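Local coordinates for protein arginine kinase (Anthopleura japonica, PDB 4RF7) that catalyses the reversible transfer of a phosphoryl group from ATP to L-arginine, giving phosphoarginine and ADP, at residues I127-I132 with S289-I294. Residues are numbered along the deposited sequence; the frame is centred on the assembly and turned at random.
Sequences IRSTRI and SVHVKI. With ARG (arginine), chain H.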
ATOM      1  N   ILE A 127      -1.953  10.230  -4.754  1.00 25.53           N
ATOM      2  CA  ILE A 127      -2.950   9.183  -4.539  1.00 31.16           C
ATOM      3  C   ILE A 127      -2.324   7.962  -3.863  1.00 34.10           C
ATOM      4  O   ILE A 127      -1.235   7.521  -4.244  1.00 34.99           O
ATOM      5  CB  ILE A 127      -3.625   8.779  -5.870  1.00 33.08           C
ATOM      6  CG1 ILE A 127      -4.388   9.971  -6.451  1.00 32.04           C
ATOM      7  CG2 ILE A 127      -4.551   7.586  -5.678  1.00 33.23           C
ATOM      8  CD1 ILE A 127      -5.042   9.697  -7.795  1.00 33.06           C
ATOM      9  N   ARG A 128      -3.010   7.423  -2.857  1.00 35.12           N
ATOM     10  CA  ARG A 128      -2.470   6.312  -2.081  1.00 35.50           C
ATOM     11  C   ARG A 128      -3.140   4.979  -2.394  1.00 31.19           C
ATOM     12  O   ARG A 128      -2.489   3.930  -2.363  1.00 30.67           O
ATOM     13  CB  ARG A 128      -2.547   6.615  -0.582  1.00 38.12           C
ATOM     14  CG  ARG A 128      -1.722   7.828  -0.175  1.00 39.09           C
ATOM     15  CD  ARG A 128      -1.632   8.000   1.331  1.00 38.90           C
ATOM     16  NE  ARG A 128      -0.592   8.964   1.692  1.00 42.88           N
ATOM     17  CZ  ARG A 128      -0.229   9.243   2.939  1.00 44.11           C
ATOM     18  NH1 ARG A 128      -0.824   8.633   3.955  1.00 39.87           N
ATOM     19  NH2 ARG A 128       0.729  10.129   3.168  1.00 45.47           N
ATOM     20  N   SER A 129      -4.435   5.017  -2.699  1.00 28.97           N
ATOM     21  CA  SER A 129      -5.176   3.794  -2.983  1.00 27.93           C
ATOM     22  C   SER A 129      -6.480   4.059  -3.732  1.00 26.98           C
ATOM     23  O   SER A 129      -7.020   5.168  -3.689  1.00 29.25           O
ATOM     24  CB  SER A 129      -5.470   3.042  -1.687  1.00 27.08           C
ATOM     25  OG  SER A 129      -6.273   3.823  -0.817  1.00 26.36           O
ATOM     26  N   THR A 130      -6.975   3.025  -4.408  1.00 23.08           N
ATOM     27  CA  THR A 130      -8.206   3.108  -5.191  1.00 25.14           C
ATOM     28  C   THR A 130      -9.078   1.885  -4.893  1.00 28.96           C
ATOM     29  O   THR A 130      -8.564   0.779  -4.702  1.00 30.68           O
ATOM     30  CB  THR A 130      -7.890   3.163  -6.696  1.00 29.34           C
ATOM     31  OG1 THR A 130      -7.106   4.329  -6.985  1.00 31.53           O
ATOM     32  CG2 THR A 130      -9.164   3.206  -7.523  1.00 28.63           C
ATOM     33  N   ARG A 131     -10.393   2.076  -4.851  1.00 29.89           N
ATOM     34  CA  ARG A 131     -11.304   0.995  -4.490  1.00 29.22           C
ATOM     35  C   ARG A 131     -12.652   1.156  -5.184  1.00 29.93           C
ATOM     36  O   ARG A 131     -13.226   2.251  -5.201  1.00 26.84           O
ATOM     37  CB  ARG A 131     -11.495   0.971  -2.971  1.00 28.51           C
ATOM     38  CG  ARG A 131     -12.435  -0.113  -2.449  1.00 27.55           C
ATOM     39  CD  ARG A 131     -12.691   0.099  -0.962  1.00 27.38           C
ATOM     40  NE  ARG A 131     -13.407  -1.016  -0.350  1.00 28.73           N
ATOM     41  CZ  ARG A 131     -14.728  -1.072  -0.203  1.00 27.42           C
ATOM     42  NH1 ARG A 131     -15.284  -2.129   0.369  1.00 30.08           N
ATOM     43  NH2 ARG A 131     -15.492  -0.071  -0.624  1.00 20.42           N
ATOM     44  N   ILE A 132     -13.154   0.068  -5.765  1.00 27.78           N
ATOM     45  CA  ILE A 132     -14.492   0.069  -6.346  1.00 25.89           C
ATOM     46  C   ILE A 132     -15.287  -1.148  -5.881  1.00 25.74           C
ATOM     47  O   ILE A 132     -14.864  -2.292  -6.070  1.00 24.45           O
ATOM     48  CB  ILE A 132     -14.472   0.093  -7.886  1.00 26.65           C
ATOM     49  CG1 ILE A 132     -13.647   1.274  -8.402  1.00 27.39           C
ATOM     50  CG2 ILE A 132     -15.894   0.180  -8.429  1.00 29.10           C
ATOM     51  CD1 ILE A 132     -13.469   1.286  -9.915  1.00 27.53           C
ATOM     52  N   SER A 289     -14.088   4.756  -4.657  1.00 29.46           N
ATOM     53  CA  SER A 289     -13.337   5.613  -3.742  1.00 29.00           C
ATOM     54  C   SER A 289     -11.832   5.682  -4.005  1.00 31.16           C
ATOM     55  O   SER A 289     -11.230   4.750  -4.551  1.00 28.32           O
ATOM     56  CB  SER A 289     -13.590   5.205  -2.292  1.00 24.97           C
ATOM     57  OG  SER A 289     -13.162   3.879  -2.052  1.00 30.85           O
ATOM     58  N   VAL A 290     -11.238   6.803  -3.602  1.00 30.08           N
ATOM     59  CA  VAL A 290      -9.805   7.033  -3.730  1.00 31.80           C
ATOM     60  C   VAL A 290      -9.294   7.708  -2.459  1.00 31.53           C
ATOM     61  O   VAL A 290      -9.943   8.619  -1.934  1.00 30.43           O
ATOM     62  CB  VAL A 290      -9.488   7.934  -4.954  1.00 32.41           C
ATOM     63  CG1 VAL A 290      -8.021   8.350  -4.964  1.00 29.26           C
ATOM     64  CG2 VAL A 290      -9.844   7.231  -6.256  1.00 30.75           C
ATOM     65  N   HIS A 291      -8.158   7.238  -1.946  1.00 26.73           N
ATOM     66  CA  HIS A 291      -7.456   7.949  -0.887  1.00 26.59           C
ATOM     67  C   HIS A 291      -6.398   8.828  -1.540  1.00 30.38           C
ATOM     68  O   HIS A 291      -5.549   8.335  -2.292  1.00 30.08           O
ATOM     69  CB  HIS A 291      -6.797   6.982   0.097  1.00 31.83           C
ATOM     70  CG  HIS A 291      -7.771   6.284   1.013  1.00 36.03           C
ATOM     71  ND1 HIS A 291      -7.376   5.358   1.941  1.00 34.04           N
ATOM     72  CD2 HIS A 291      -9.109   6.398   1.122  1.00 35.57           C
ATOM     73  CE1 HIS A 291      -8.432   4.913   2.595  1.00 35.34           C
ATOM     74  NE2 HIS A 291      -9.510   5.533   2.115  1.00 36.17           N
ATOM     75  N   VAL A 292      -6.457  10.128  -1.266  1.00 29.51           N
ATOM     76  CA  VAL A 292      -5.526  11.072  -1.873  1.00 29.94           C
ATOM     77  C   VAL A 292      -5.129  12.146  -0.865  1.00 31.32           C
ATOM     78  O   VAL A 292      -5.955  12.608  -0.072  1.00 29.61           O
ATOM     79  CB  VAL A 292      -6.127  11.701  -3.154  1.00 29.60           C
ATOM     80  CG1 VAL A 292      -7.413  12.449  -2.829  1.00 28.94           C
ATOM     81  CG2 VAL A 292      -5.123  12.617  -3.842  1.00 28.26           C
ATOM     82  N   LYS A 293      -3.854  12.521  -0.884  1.00 28.84           N
ATOM     83  CA  LYS A 293      -3.341  13.542   0.018  1.00 33.03           C
ATOM     84  C   LYS A 293      -3.345  14.895  -0.688  1.00 37.08           C
ATOM     85  O   LYS A 293      -2.499  15.166  -1.545  1.00 39.45           O
ATOM     86  CB  LYS A 293      -1.929  13.179   0.486  1.00 34.74           C
ATOM     87  CG  LYS A 293      -1.247  14.238   1.336  1.00 39.40           C
ATOM     88  CD  LYS A 293      -0.065  13.634   2.079  1.00 45.59           C
ATOM     89  CE  LYS A 293       0.903  14.703   2.564  1.00 47.87           C
ATOM     90  NZ  LYS A 293       2.096  14.099   3.227  1.00 47.50           N
ATOM     91  N   ILE A 294      -4.309  15.733  -0.323  1.00 37.93           N
ATOM     92  CA  ILE A 294      -4.488  17.036  -0.950  1.00 38.79           C
ATOM     93  C   ILE A 294      -4.698  18.158   0.074  1.00 39.71           C
ATOM     94  O   ILE A 294      -5.714  18.852   0.028  1.00 41.92           O
ATOM     95  CB  ILE A 294      -5.692  17.008  -1.913  1.00 40.25           C
ATOM     96  CG1 ILE A 294      -6.860  16.251  -1.278  1.00 42.35           C
ATOM     97  CG2 ILE A 294      -5.316  16.350  -3.234  1.00 40.24           C
ATOM     98  CD1 ILE A 294      -8.192  16.464  -1.974  1.00 43.51           C
TER
HETATM   99  N   ARG H 806     -14.003  -0.416   3.960  1.00 94.69           N
HETATM  100  CA  ARG H 806     -13.091   0.720   3.911  1.00 95.75           C
HETATM  101  C   ARG H 806     -13.859   2.018   3.676  1.00102.99           C
HETATM  102  O   ARG H 806     -14.318   2.669   4.617  1.00107.14           O
HETATM  103  CB  ARG H 806     -12.046   0.519   2.811  1.00 86.31           C
HETATM  104  CG  ARG H 806     -10.931   1.553   2.805  1.00 81.97           C
HETATM  105  CD  ARG H 806     -10.062   1.436   1.565  1.00 74.62           C
HETATM  106  NE  ARG H 806     -10.362   2.470   0.577  1.00 72.95           N
HETATM  107  CZ  ARG H 806      -9.461   2.989  -0.250  1.00 70.83           C
HETATM  108  NH1 ARG H 806      -8.210   2.566  -0.203  1.00 60.83           N
HETATM  109  NH2 ARG H 806      -9.806   3.929  -1.119  1.00 63.32           N
HETATM  110  OXT ARG H 806     -14.048   2.448   2.538  1.00103.67           O
HETATM  111  O   HOH W   1     -15.032   1.990  -2.283  1.00 33.65           O
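Ser129 and His291 pair across two neighbouring inner strands of the eight-stranded antiparallel sheet of the phosphagen kinase catalytic domain. The pair is part of a classic beta bulge, in which Arg128 and Ser129 both face His291. Arg128 N gives a nearly straight hydrogen bond to His291 O (2.8 Å, 176° at the hydrogen), and His291 N bonds to Ser129 O. Further along, Arg131 and Ser289 exchange two backbone hydrogen bonds.

Ser129, Arg131, Ser289 and His291 line one face of the sheet, where a bound arginine lies. Its guanidinium carbon CZ sits 3.4 Å above the His291 ring, over the centre. The extended Arg131 chain runs past this ligand; Arg131 CD is 3.7 Å from NE of the bound arginine. All four residues belong to the predicted ATP-binding site, so the arginine probably occupies part of the nucleotide pocket.

On the other face, Ile127 CG2 meets Val290 CG1 at 3.6 Å. Ile127 CG1, set beside its own backbone N (chi1 -63°), reaches Val292 CG2 at 3.8 Å. Helix 344-370 covers Ile127 and Val290. Thr130 lies alongside Val290, and its OG1 is hydrogen-bonded to Gly243 O.

One water ties the two strands together at the ligand side: it accepts from Arg131 NH2, in the guanidinium plane, and donates to Ser289 OG, at 2.7 Å from each.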